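Local coordinates for ATP phosphoribosyltransferase regulatory subunit (PDB 3OD1), which is probably required, together with HisG, for the first step of histidine biosynthesis and may allow feedback control of ATP phosphoribosyltransferase by histidine, at residues Q338-F343 with D377-N382; E353-K358 with V365-L370; A228-A233 with E248-Y253; S140-V145 with T279-E284. One frame throughout, in Å; residues are numbered along the deposited sequence.

Contact 1 (Q338-F343 with D377-N382); sequences QTCILF and DAMSSN
Cys340 is the first residue of 338-343 to meet the helical segment 377-382, its SG atom lying 3.8 Å from CE of Met379, which is present as selenomethionine. With chi1 at 178°, SG stands anti to the backbone N, and the thiol drops from the sheet onto the terminal methyl. Met379 reaches it as a fully extended chain, its three torsions all close to 180°, and this length spans the 9.9 Å between the axes of the short strand and helix segments. Ile341 faces the other side of the sheet, where it packs on Ala351 and Leu354 of helix 348-359. Leu342 returns to the side of Met379, and the two chains slide past each other in opposite directions. Its CD2 meets the flank of the same chain, 4.1 Å from SE, whereas its other methyl, CD1, comes more loosely to CB of Ser380, at 4.5 Å. Phe343 again turns to the opposite layer. On the helical side, Met379 also touches Val366 of the neighbouring strand and Pro103 of the second subunit, so its thioether chain is wedged between the sheet and the dimer partner. Near the end of the helix, Asp377 O receives both Ser381 N and Ser381 OG, from opposite faces of the carbonyl plane. Strand and helix run roughly antiparallel, at 145° between their short segments. They form the sheet and one of its two helical layers in the alpha/beta fold of the HisZ C-terminal domain, which by sequence family belongs with the anticodon-binding domains of class II synthetases.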
loop_
_atom_site.group_PDB
_atom_site.type_symbol
_atom_site.label_atom_id
_atom_site.label_comp_id
_atom_site.label_asym_id
_atom_site.label_seq_id
_atom_site.Cartn_x
_atom_site.Cartn_y
_atom_site.Cartn_z
ATOM N N GLN B 338 18.130 -11.667 -11.076
ATOM C CA GLN B 338 17.434 -12.598 -11.955
ATOM C C GLN B 338 18.336 -13.316 -12.966
ATOM O O GLN B 338 19.385 -12.801 -13.367
ATOM C CB GLN B 338 16.295 -11.865 -12.669
ATOM C CG GLN B 338 15.191 -11.382 -11.723
ATOM C CD GLN B 338 15.128 -9.867 -11.601
ATOM O OE1 GLN B 338 16.071 -9.159 -11.952
ATOM N NE2 GLN B 338 14.007 -9.364 -11.100
ATOM N N THR B 339 17.924 -14.522 -13.346
ATOM C CA THR B 339 18.510 -15.239 -14.473
ATOM C C THR B 339 17.675 -14.955 -15.729
ATOM O O THR B 339 16.460 -14.742 -15.638
ATOM C CB THR B 339 18.520 -16.747 -14.222
ATOM O OG1 THR B 339 19.374 -17.042 -13.113
ATOM C CG2 THR B 339 19.025 -17.474 -15.426
ATOM N N CYS B 340 18.324 -14.942 -16.893
ATOM C CA CYS B 340 17.634 -14.661 -18.148
ATOM C C CYS B 340 17.878 -15.773 -19.171
ATOM O O CYS B 340 19.016 -16.073 -19.509
ATOM C CB CYS B 340 18.089 -13.319 -18.724
ATOM S SG CYS B 340 17.345 -12.904 -20.321
ATOM N N ILE B 341 16.802 -16.394 -19.640
ATOM C CA ILE B 341 16.889 -17.392 -20.697
ATOM C C ILE B 341 16.425 -16.736 -21.989
ATOM O O ILE B 341 15.286 -16.289 -22.085
ATOM C CB ILE B 341 16.003 -18.626 -20.396
ATOM C CG1 ILE B 341 16.492 -19.342 -19.131
ATOM C CG2 ILE B 341 15.988 -19.582 -21.588
ATOM C CD1 ILE B 341 15.486 -20.333 -18.556
ATOM N N LEU B 342 17.325 -16.634 -22.954
ATOM C CA LEU B 342 16.993 -16.073 -24.262
ATOM C C LEU B 342 16.676 -17.220 -25.203
ATOM O O LEU B 342 17.469 -18.150 -25.343
ATOM C CB LEU B 342 18.173 -15.270 -24.820
ATOM C CG LEU B 342 18.575 -14.034 -24.013
ATOM C CD1 LEU B 342 19.980 -13.581 -24.387
ATOM C CD2 LEU B 342 17.555 -12.905 -24.208
ATOM N N PHE B 343 15.518 -17.174 -25.845
ATOM C CA PHE B 343 15.168 -18.276 -26.727
ATOM C C PHE B 343 14.783 -17.828 -28.120
ATOM O O PHE B 343 14.447 -16.671 -28.336
ATOM C CB PHE B 343 14.063 -19.152 -26.120
ATOM C CG PHE B 343 12.726 -18.470 -26.003
ATOM C CD1 PHE B 343 11.749 -18.656 -26.968
ATOM C CD2 PHE B 343 12.433 -17.669 -24.914
ATOM C CE1 PHE B 343 10.513 -18.037 -26.854
ATOM C CE2 PHE B 343 11.196 -17.041 -24.799
ATOM C CZ PHE B 343 10.239 -17.231 -25.768
ATOM N N ASP B 377 23.166 -7.667 -26.234
ATOM C CA ASP B 377 24.417 -7.503 -25.488
ATOM C C ASP B 377 24.182 -6.746 -24.183
ATOM O O ASP B 377 24.740 -7.094 -23.135
ATOM C CB ASP B 377 25.448 -6.720 -26.306
ATOM C CG ASP B 377 26.097 -7.552 -27.391
ATOM O OD1 ASP B 377 25.918 -8.792 -27.400
ATOM O OD2 ASP B 377 26.800 -6.952 -28.235
ATOM N N ALA B 378 23.389 -5.681 -24.256
ATOM C CA ALA B 378 23.106 -4.894 -23.068
ATOM C C ALA B 378 22.275 -5.731 -22.114
ATOM O O ALA B 378 22.593 -5.835 -20.922
ATOM C CB ALA B 378 22.378 -3.607 -23.421
HETATM N N MSE B 379 21.213 -6.344 -22.634
HETATM C CA MSE B 379 20.373 -7.163 -21.771
HETATM C C MSE B 379 21.174 -8.284 -21.099
HETATM O O MSE B 379 21.179 -8.416 -19.868
HETATM C CB MSE B 379 19.180 -7.743 -22.524
HETATM C CG MSE B 379 18.095 -8.222 -21.580
HETATM SE SE MSE B 379 16.758 -9.250 -22.499
HETATM C CE MSE B 379 15.567 -9.621 -20.987
ATOM N N SER B 380 21.870 -9.071 -21.911
ATOM C CA SER B 380 22.599 -10.221 -21.402
ATOM C C SER B 380 23.705 -9.787 -20.441
ATOM O O SER B 380 24.133 -10.562 -19.591
ATOM C CB SER B 380 23.190 -11.041 -22.550
ATOM O OG SER B 380 24.354 -10.422 -23.061
ATOM N N SER B 381 24.165 -8.549 -20.590
ATOM C CA SER B 381 25.170 -7.996 -19.692
ATOM C C SER B 381 24.580 -7.681 -18.328
ATOM O O SER B 381 25.270 -7.784 -17.314
ATOM C CB SER B 381 25.786 -6.724 -20.273
ATOM O OG SER B 381 26.735 -7.027 -21.278
ATOM N N ASN B 382 23.307 -7.296 -18.307
ATOM C CA ASN B 382 22.687 -6.778 -17.085
ATOM C C ASN B 382 21.947 -7.800 -16.235
ATOM O O ASN B 382 21.316 -7.444 -15.246
ATOM C CB ASN B 382 21.773 -5.592 -17.400
ATOM C CG ASN B 382 22.556 -4.339 -17.738
ATOM O OD1 ASN B 382 22.801 -3.500 -16.872
ATOM N ND2 ASN B 382 22.975 -4.215 -18.995
#

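Contact 2 (E353-K358 with V365-L370); sequences ELARKK and VVLQDL
Ala355 points its methyl group into the angle between Val365 and Leu367, with CB 4.1 Å from CG1 of Val365 and also 4.1 Å from CD2 of Leu367. This is the second half of a beta-alpha-beta unit, in which helix 348-359 leaves strand 339-343 and returns to strand 365-369, packing against the sheet at 170° to that strand. Two residues on one face of the strand thus share a single small side chain on the helix, and the small methyl is consistent with the close spacing, 9.1 Å between the axes of the short segments. Val365 uses both its branches: chi1 of -175° sets CG1 anti to the backbone N, over Ala355, and leaves CG2 to meet the root of Lys358, whose CB lies 3.7 Å away. Beyond that point the lysine chain bends and leads off, its ammonium group making a long, weak ion pair with Glu363. Gln368, on the other face of the strand, packs on Met379 and bonds to Arg105 and Asp136 of the second subunit. Its NE2 also donates to Asp369 O at 2.9 Å, almost straight at 175°, with the acceptor lying in the amide plane of Gln368.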
loop_
_atom_site.group_PDB
_atom_site.type_symbol
_atom_site.label_atom_id
_atom_site.label_comp_id
_atom_site.label_asym_id
_atom_site.label_seq_id
_atom_site.Cartn_x
_atom_site.Cartn_y
_atom_site.Cartn_z
ATOM N N GLU B 353 10.163 -24.938 -20.386
ATOM C CA GLU B 353 10.321 -25.993 -19.398
ATOM C C GLU B 353 11.533 -25.725 -18.518
ATOM O O GLU B 353 11.494 -25.946 -17.308
ATOM C CB GLU B 353 10.400 -27.377 -20.053
ATOM C CG GLU B 353 9.096 -28.175 -19.938
ATOM C CD GLU B 353 8.605 -28.308 -18.497
ATOM O OE1 GLU B 353 9.429 -28.612 -17.608
ATOM O OE2 GLU B 353 7.391 -28.111 -18.252
ATOM N N LEU B 354 12.611 -25.242 -19.117
ATOM C CA LEU B 354 13.776 -24.876 -18.328
ATOM C C LEU B 354 13.398 -23.825 -17.279
ATOM O O LEU B 354 13.707 -23.975 -16.098
ATOM C CB LEU B 354 14.901 -24.375 -19.226
ATOM C CG LEU B 354 16.147 -23.866 -18.507
ATOM C CD1 LEU B 354 16.656 -24.897 -17.505
ATOM C CD2 LEU B 354 17.225 -23.512 -19.519
ATOM N N ALA B 355 12.714 -22.768 -17.707
ATOM C CA ALA B 355 12.288 -21.716 -16.791
ATOM C C ALA B 355 11.310 -22.283 -15.765
ATOM O O ALA B 355 11.440 -22.031 -14.569
ATOM C CB ALA B 355 11.648 -20.567 -17.552
ATOM N N ARG B 356 10.335 -23.050 -16.243
ATOM C CA ARG B 356 9.360 -23.705 -15.367
ATOM C C ARG B 356 10.085 -24.410 -14.239
ATOM O O ARG B 356 9.688 -24.321 -13.084
ATOM C CB ARG B 356 8.549 -24.729 -16.161
ATOM C CG ARG B 356 7.048 -24.648 -15.982
ATOM C CD ARG B 356 6.341 -24.774 -17.334
ATOM N NE ARG B 356 5.111 -25.556 -17.237
ATOM C CZ ARG B 356 4.409 -25.991 -18.280
ATOM N NH1 ARG B 356 3.304 -26.701 -18.086
ATOM N NH2 ARG B 356 4.814 -25.722 -19.516
ATOM N N LYS B 357 11.166 -25.102 -14.578
ATOM C CA LYS B 357 11.896 -25.882 -13.584
ATOM C C LYS B 357 12.625 -25.004 -12.564
ATOM O O LYS B 357 12.545 -25.251 -11.362
ATOM C CB LYS B 357 12.862 -26.861 -14.258
ATOM C CG LYS B 357 13.388 -27.935 -13.329
ATOM C CD LYS B 357 13.885 -29.149 -14.095
ATOM C CE LYS B 357 15.044 -28.792 -15.008
ATOM N NZ LYS B 357 16.007 -29.929 -15.127
ATOM N N LYS B 358 13.322 -23.977 -13.039
ATOM C CA LYS B 358 14.077 -23.098 -12.143
ATOM C C LYS B 358 13.157 -22.339 -11.173
ATOM O O LYS B 358 13.451 -22.218 -9.980
ATOM C CB LYS B 358 14.927 -22.114 -12.951
ATOM C CG LYS B 358 15.487 -22.694 -14.244
ATOM C CD LYS B 358 16.982 -22.931 -14.174
ATOM C CE LYS B 358 17.768 -21.640 -14.292
ATOM N NZ LYS B 358 19.223 -21.923 -14.155
ATOM N N VAL B 365 13.425 -16.005 -12.947
ATOM C CA VAL B 365 13.863 -16.157 -14.332
ATOM C C VAL B 365 13.103 -15.240 -15.287
ATOM O O VAL B 365 11.874 -15.221 -15.299
ATOM C CB VAL B 365 13.695 -17.614 -14.828
ATOM C CG1 VAL B 365 14.277 -17.766 -16.225
ATOM C CG2 VAL B 365 14.382 -18.583 -13.884
ATOM N N VAL B 366 13.843 -14.483 -16.087
ATOM C CA VAL B 366 13.248 -13.770 -17.201
ATOM C C VAL B 366 13.368 -14.673 -18.433
ATOM O O VAL B 366 14.469 -15.040 -18.835
ATOM C CB VAL B 366 13.950 -12.424 -17.465
ATOM C CG1 VAL B 366 13.480 -11.820 -18.788
ATOM C CG2 VAL B 366 13.691 -11.448 -16.324
ATOM N N LEU B 367 12.226 -15.061 -18.997
ATOM C CA LEU B 367 12.191 -15.908 -20.190
ATOM C C LEU B 367 11.907 -14.987 -21.372
ATOM O O LEU B 367 10.837 -14.394 -21.455
ATOM C CB LEU B 367 11.091 -16.956 -20.041
ATOM C CG LEU B 367 10.870 -17.972 -21.163
ATOM C CD1 LEU B 367 12.116 -18.787 -21.454
ATOM C CD2 LEU B 367 9.709 -18.871 -20.772
ATOM N N GLN B 368 12.901 -14.818 -22.237
ATOM C CA GLN B 368 12.877 -13.751 -23.226
ATOM C C GLN B 368 13.102 -14.252 -24.660
ATOM O O GLN B 368 14.158 -14.821 -24.993
ATOM C CB GLN B 368 13.926 -12.693 -22.884
ATOM C CG GLN B 368 14.006 -11.584 -23.904
ATOM C CD GLN B 368 12.746 -10.737 -23.922
ATOM O OE1 GLN B 368 12.338 -10.189 -22.900
ATOM N NE2 GLN B 368 12.123 -10.629 -25.084
ATOM N N ASP B 369 12.085 -14.040 -25.493
ATOM C CA ASP B 369 12.173 -14.256 -26.934
ATOM C C ASP B 369 13.169 -13.285 -27.518
ATOM O O ASP B 369 13.046 -12.066 -27.372
ATOM C CB ASP B 369 10.795 -14.051 -27.579
ATOM C CG ASP B 369 10.746 -14.482 -29.045
ATOM O OD1 ASP B 369 11.770 -14.360 -29.763
ATOM O OD2 ASP B 369 9.658 -14.925 -29.480
ATOM N N LEU B 370 14.183 -13.825 -28.179
ATOM C CA LEU B 370 15.259 -12.994 -28.679
ATOM C C LEU B 370 14.729 -11.997 -29.715
ATOM O O LEU B 370 15.236 -10.883 -29.837
ATOM C CB LEU B 370 16.355 -13.872 -29.272
ATOM C CG LEU B 370 17.597 -13.136 -29.745
ATOM C CD1 LEU B 370 18.462 -12.777 -28.549
ATOM C CD2 LEU B 370 18.359 -14.018 -30.724
#

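Contact 3 (A228-A233 with E248-Y253); sequences AAIEEA and EMTKLY
Ile230 meets Met249 and Thr250 through two branches set apart by its torsions. A chi1 of -61° puts CG2 anti to the backbone N and CG1 anti to the carbonyl carbon, and chi2 of 180° then stretches CD1 away from its own helix. On the facing helix, chi1 of 72° in Thr250 tucks OG1 between the backbone N and the carbonyl carbon, which sends CG2 toward the isoleucine. The two methyls, CG2 of Ile230 and CG2 of Thr250, therefore touch at 3.6 Å, the closest approach between the segments. The extended CD1 of Ile230 lands one residue earlier, 3.9 Å from CB of Met249 and 4.0 Å from Met249 O, so it rests against the root of that residue rather than its tip. Successive helices in the chain, 228-234 and 240-258 run in roughly opposite directions and form a helical hairpin inside the histidyl-tRNA synthetase-like part of the protein. Ile230 packs between them, also touching Leu246 of the longer helix and Phe267 of the large sheet. Met249 is present as selenomethionine; its chain bends at chi3 and packs on Leu269. Thr250 divides its two branches cleanly: the methyl serves the contact, while OG1 is hydrogen-bonded to Ala247 O within its own helix. Charged groups keep to the margins, where Glu231 is paired with Arg234 and Lys251 NZ is hydrogen-bonded to Asn345 of the second subunit.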
loop_
_atom_site.group_PDB
_atom_site.type_symbol
_atom_site.label_atom_id
_atom_site.label_comp_id
_atom_site.label_asym_id
_atom_site.label_seq_id
_atom_site.Cartn_x
_atom_site.Cartn_y
_atom_site.Cartn_z
ATOM N N ALA B 228 19.157 8.228 35.828
ATOM C CA ALA B 228 19.453 9.187 36.891
ATOM C C ALA B 228 18.620 10.454 36.757
ATOM O O ALA B 228 18.276 11.085 37.754
ATOM C CB ALA B 228 20.934 9.532 36.890
ATOM N N ALA B 229 18.297 10.821 35.520
ATOM C CA ALA B 229 17.580 12.063 35.242
ATOM C C ALA B 229 16.251 12.142 35.977
ATOM O O ALA B 229 15.804 13.231 36.344
ATOM C CB ALA B 229 17.367 12.234 33.745
ATOM N N ILE B 230 15.624 10.988 36.191
ATOM C CA ILE B 230 14.326 10.940 36.855
ATOM C C ILE B 230 14.477 11.321 38.318
ATOM O O ILE B 230 13.567 11.886 38.923
ATOM C CB ILE B 230 13.681 9.545 36.760
ATOM C CG1 ILE B 230 13.450 9.160 35.296
ATOM C CG2 ILE B 230 12.362 9.507 37.541
ATOM C CD1 ILE B 230 12.810 7.800 35.126
ATOM N N GLU B 231 15.637 11.017 38.884
ATOM C CA GLU B 231 15.902 11.357 40.279
ATOM C C GLU B 231 16.034 12.867 40.449
ATOM O O GLU B 231 15.389 13.459 41.316
ATOM C CB GLU B 231 17.142 10.625 40.784
ATOM C CG GLU B 231 17.044 9.117 40.622
ATOM C CD GLU B 231 15.717 8.573 41.123
ATOM O OE1 GLU B 231 15.196 9.108 42.124
ATOM O OE2 GLU B 231 15.196 7.611 40.517
ATOM N N GLU B 232 16.849 13.489 39.599
ATOM C CA GLU B 232 16.987 14.943 39.590
ATOM C C GLU B 232 15.646 15.625 39.293
ATOM O O GLU B 232 15.419 16.773 39.676
ATOM C CB GLU B 232 18.031 15.374 38.556
ATOM C CG GLU B 232 18.933 14.245 38.060
ATOM C CD GLU B 232 20.288 14.216 38.746
ATOM O OE1 GLU B 232 20.339 14.003 39.977
ATOM O OE2 GLU B 232 21.310 14.398 38.049
ATOM N N ALA B 233 14.756 14.921 38.600
ATOM C CA ALA B 233 13.459 15.494 38.267
ATOM C C ALA B 233 12.586 15.621 39.513
ATOM O O ALA B 233 11.744 16.520 39.610
ATOM C CB ALA B 233 12.757 14.663 37.184
ATOM N N GLU B 248 5.249 6.896 37.050
ATOM C CA GLU B 248 4.976 6.170 35.819
ATOM C C GLU B 248 6.256 5.975 35.018
ATOM O O GLU B 248 6.478 4.912 34.432
ATOM C CB GLU B 248 3.904 6.885 35.005
ATOM C CG GLU B 248 2.549 6.807 35.677
ATOM C CD GLU B 248 1.501 7.641 34.988
ATOM O OE1 GLU B 248 1.864 8.450 34.109
ATOM O OE2 GLU B 248 0.312 7.487 35.328
HETATM N N MSE B 249 7.113 6.990 35.020
HETATM C CA MSE B 249 8.394 6.857 34.351
HETATM C C MSE B 249 9.293 5.826 35.021
HETATM O O MSE B 249 9.974 5.065 34.339
HETATM C CB MSE B 249 9.086 8.209 34.172
HETATM C CG MSE B 249 8.851 8.776 32.760
HETATM SE SE MSE B 249 9.533 10.579 32.527
HETATM C CE MSE B 249 8.772 11.388 34.132
ATOM N N THR B 250 9.282 5.776 36.345
ATOM C CA THR B 250 10.124 4.812 37.045
ATOM C C THR B 250 9.631 3.382 36.837
ATOM O O THR B 250 10.424 2.478 36.578
ATOM C CB THR B 250 10.244 5.119 38.559
ATOM O OG1 THR B 250 9.012 4.806 39.219
ATOM C CG2 THR B 250 10.574 6.585 38.765
ATOM N N LYS B 251 8.329 3.167 36.959
ATOM C CA LYS B 251 7.806 1.842 36.667
ATOM C C LYS B 251 7.998 1.461 35.195
ATOM O O LYS B 251 8.257 0.297 34.879
ATOM C CB LYS B 251 6.343 1.695 37.066
ATOM C CG LYS B 251 5.850 0.278 36.827
ATOM C CD LYS B 251 4.638 -0.076 37.664
ATOM C CE LYS B 251 4.318 -1.562 37.526
ATOM N NZ LYS B 251 3.004 -1.911 38.136
ATOM N N LEU B 252 7.873 2.439 34.299
ATOM C CA LEU B 252 8.110 2.206 32.872
ATOM C C LEU B 252 9.529 1.695 32.643
ATOM O O LEU B 252 9.739 0.729 31.904
ATOM C CB LEU B 252 7.888 3.488 32.065
ATOM C CG LEU B 252 8.224 3.396 30.580
ATOM C CD1 LEU B 252 7.481 2.221 29.953
ATOM C CD2 LEU B 252 7.905 4.717 29.873
ATOM N N TYR B 253 10.502 2.333 33.289
ATOM C CA TYR B 253 11.893 1.916 33.132
ATOM C C TYR B 253 12.079 0.487 33.635
ATOM O O TYR B 253 12.792 -0.295 33.028
ATOM C CB TYR B 253 12.867 2.874 33.840
ATOM C CG TYR B 253 14.318 2.555 33.541
ATOM C CD1 TYR B 253 14.861 2.824 32.287
ATOM C CD2 TYR B 253 15.136 1.964 34.494
ATOM C CE1 TYR B 253 16.177 2.522 31.990
ATOM C CE2 TYR B 253 16.463 1.661 34.211
ATOM C CZ TYR B 253 16.976 1.940 32.954
ATOM O OH TYR B 253 18.285 1.642 32.649
#

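Contact 4 (S140-V145 with T279-E284)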
loop_
_atom_site.group_PDB
_atom_site.type_symbol
_atom_site.label_atom_id
_atom_site.label_comp_id
_atom_site.label_asym_id
_atom_site.label_seq_id
_atom_site.Cartn_x
_atom_site.Cartn_y
_atom_site.Cartn_z
ATOM N N SER B 140 2.540 -1.854 32.028
ATOM C CA SER B 140 2.855 -2.998 31.169
ATOM C C SER B 140 2.671 -2.618 29.704
ATOM O O SER B 140 3.497 -2.949 28.850
ATOM C CB SER B 140 1.962 -4.200 31.511
ATOM O OG SER B 140 2.248 -4.683 32.811
ATOM N N ALA B 141 1.585 -1.906 29.432
ATOM C CA ALA B 141 1.235 -1.495 28.081
ATOM C C ALA B 141 2.187 -0.412 27.572
ATOM O O ALA B 141 2.617 -0.465 26.415
ATOM C CB ALA B 141 -0.200 -1.002 28.050
ATOM N N ASP B 142 2.495 0.573 28.421
ATOM C CA ASP B 142 3.500 1.596 28.097
ATOM C C ASP B 142 4.823 0.945 27.666
ATOM O O ASP B 142 5.385 1.276 26.627
ATOM C CB ASP B 142 3.772 2.491 29.309
ATOM C CG ASP B 142 2.656 3.492 29.580
ATOM O OD1 ASP B 142 1.774 3.683 28.717
ATOM O OD2 ASP B 142 2.685 4.104 30.666
ATOM N N GLY B 143 5.314 0.016 28.482
ATOM C CA GLY B 143 6.562 -0.677 28.190
ATOM C C GLY B 143 6.478 -1.556 26.961
ATOM O O GLY B 143 7.433 -1.647 26.185
ATOM N N GLU B 144 5.330 -2.204 26.773
ATOM C CA GLU B 144 5.129 -3.075 25.610
ATOM C C GLU B 144 5.317 -2.355 24.272
ATOM O O GLU B 144 6.056 -2.830 23.419
ATOM C CB GLU B 144 3.751 -3.746 25.646
ATOM C CG GLU B 144 3.450 -4.621 24.413
ATOM C CD GLU B 144 2.009 -5.129 24.380
ATOM O OE1 GLU B 144 1.370 -5.222 25.454
ATOM O OE2 GLU B 144 1.501 -5.411 23.275
ATOM N N VAL B 145 4.649 -1.227 24.065
ATOM C CA VAL B 145 4.771 -0.570 22.760
ATOM C C VAL B 145 6.193 -0.063 22.501
ATOM O O VAL B 145 6.643 -0.052 21.364
ATOM C CB VAL B 145 3.736 0.566 22.543
ATOM C CG1 VAL B 145 2.314 0.013 22.627
ATOM C CG2 VAL B 145 3.947 1.686 23.544
ATOM N N THR B 279 -1.158 12.831 26.222
ATOM C CA THR B 279 -1.622 13.043 27.588
ATOM C C THR B 279 -0.636 12.555 28.655
ATOM O O THR B 279 -0.792 12.841 29.841
ATOM C CB THR B 279 -2.971 12.327 27.803
ATOM O OG1 THR B 279 -2.838 10.936 27.466
ATOM C CG2 THR B 279 -4.035 12.948 26.913
ATOM N N GLY B 280 0.378 11.810 28.249
ATOM C CA GLY B 280 1.251 11.194 29.230
ATOM C C GLY B 280 2.634 10.870 28.719
ATOM O O GLY B 280 3.329 11.744 28.210
ATOM N N VAL B 281 3.038 9.617 28.890
ATOM C CA VAL B 281 4.309 9.132 28.364
ATOM C C VAL B 281 4.402 9.439 26.880
ATOM O O VAL B 281 3.466 9.167 26.135
ATOM C CB VAL B 281 4.440 7.619 28.555
ATOM C CG1 VAL B 281 5.733 7.109 27.935
ATOM C CG2 VAL B 281 4.362 7.263 30.031
ATOM N N VAL B 282 5.526 10.026 26.473
ATOM C CA VAL B 282 5.829 10.277 25.067
ATOM C C VAL B 282 7.257 9.826 24.792
ATOM O O VAL B 282 8.091 9.801 25.701
ATOM C CB VAL B 282 5.674 11.776 24.682
ATOM C CG1 VAL B 282 4.212 12.155 24.640
ATOM C CG2 VAL B 282 6.441 12.683 25.660
ATOM N N PHE B 283 7.525 9.449 23.545
ATOM C CA PHE B 283 8.850 8.984 23.163
ATOM C C PHE B 283 9.143 9.210 21.687
ATOM O O PHE B 283 8.232 9.363 20.871
ATOM C CB PHE B 283 9.057 7.510 23.529
ATOM C CG PHE B 283 8.004 6.585 22.988
ATOM C CD1 PHE B 283 8.165 5.975 21.753
ATOM C CD2 PHE B 283 6.863 6.298 23.729
ATOM C CE1 PHE B 283 7.198 5.109 21.249
ATOM C CE2 PHE B 283 5.889 5.429 23.227
ATOM C CZ PHE B 283 6.055 4.845 21.985
ATOM N N GLU B 284 10.427 9.237 21.358
ATOM C CA GLU B 284 10.839 9.294 19.965
ATOM C C GLU B 284 12.161 8.579 19.784
ATOM O O GLU B 284 12.991 8.555 20.698
ATOM C CB GLU B 284 10.911 10.739 19.474
ATOM C CG GLU B 284 11.931 11.571 20.187
ATOM C CD GLU B 284 11.933 13.009 19.707
ATOM O OE1 GLU B 284 10.993 13.408 18.978
ATOM O OE2 GLU B 284 12.881 13.729 20.062
#
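OD1 of Asp142 forms a salt bridge with NE of Arg299, while OD2 makes a plain packing touch, 3.6 Å from CG2 of Val281. Segment 140-145 belongs to helix 139-155, which packs on strand 281-286 of the large mixed sheet, the core of the class II aminoacyl-tRNA synthetase fold. Both segments lie in the part of the chain that matches the histidyl-tRNA synthetase family. The salt bridge probably stabilises the buried charge of Asp142 and helps fix the carboxylate against the valine methyl. Chi1 of Val281, at 177°, directs CG2 to the aspartate, while the second methyl, CG1, packs on Leu252 of helix 240-258, a leucine that also touches Asp142. One turn further along the helix, Val145 comes against the strand by one branch alone: chi1 of -60° places CG2 between the backbone N and the carbonyl carbon, and it is this methyl that meets the aromatic ring of Phe283. Leu133 of strand 125-134 packs on the same valine. Phe283, two residues on from Val281 and on the same face of the strand, also packs on Ile146 and Met149. It crosses Val145 at about a right angle, its CZ atom 4.1 Å from CG2 of Val145.

All four contacts are buried; contacts 1 to 3 are apolar packing, while contact 4 pairs such packing with a carboxylate held by an arginine. Contacts 1 and 2 belong to the C-terminal domain, their centres 11 Å apart, and work on opposite faces of one parallel sheet; adjoining strands are joined by a probable hydrogen bond from Val366 N to Thr339 O of 2.7 Å. Contacts 3 and 4 lie in the synthetase-like part, with centres 52 to 62 Å from those of the first pair, and are joined through Leu252 of segment 248-253, whose CD1 lies 3.4 Å from Gly143 N. Contact 3 sets helix on helix, the others helix on strand. Contact 4 is nearest the chain centre.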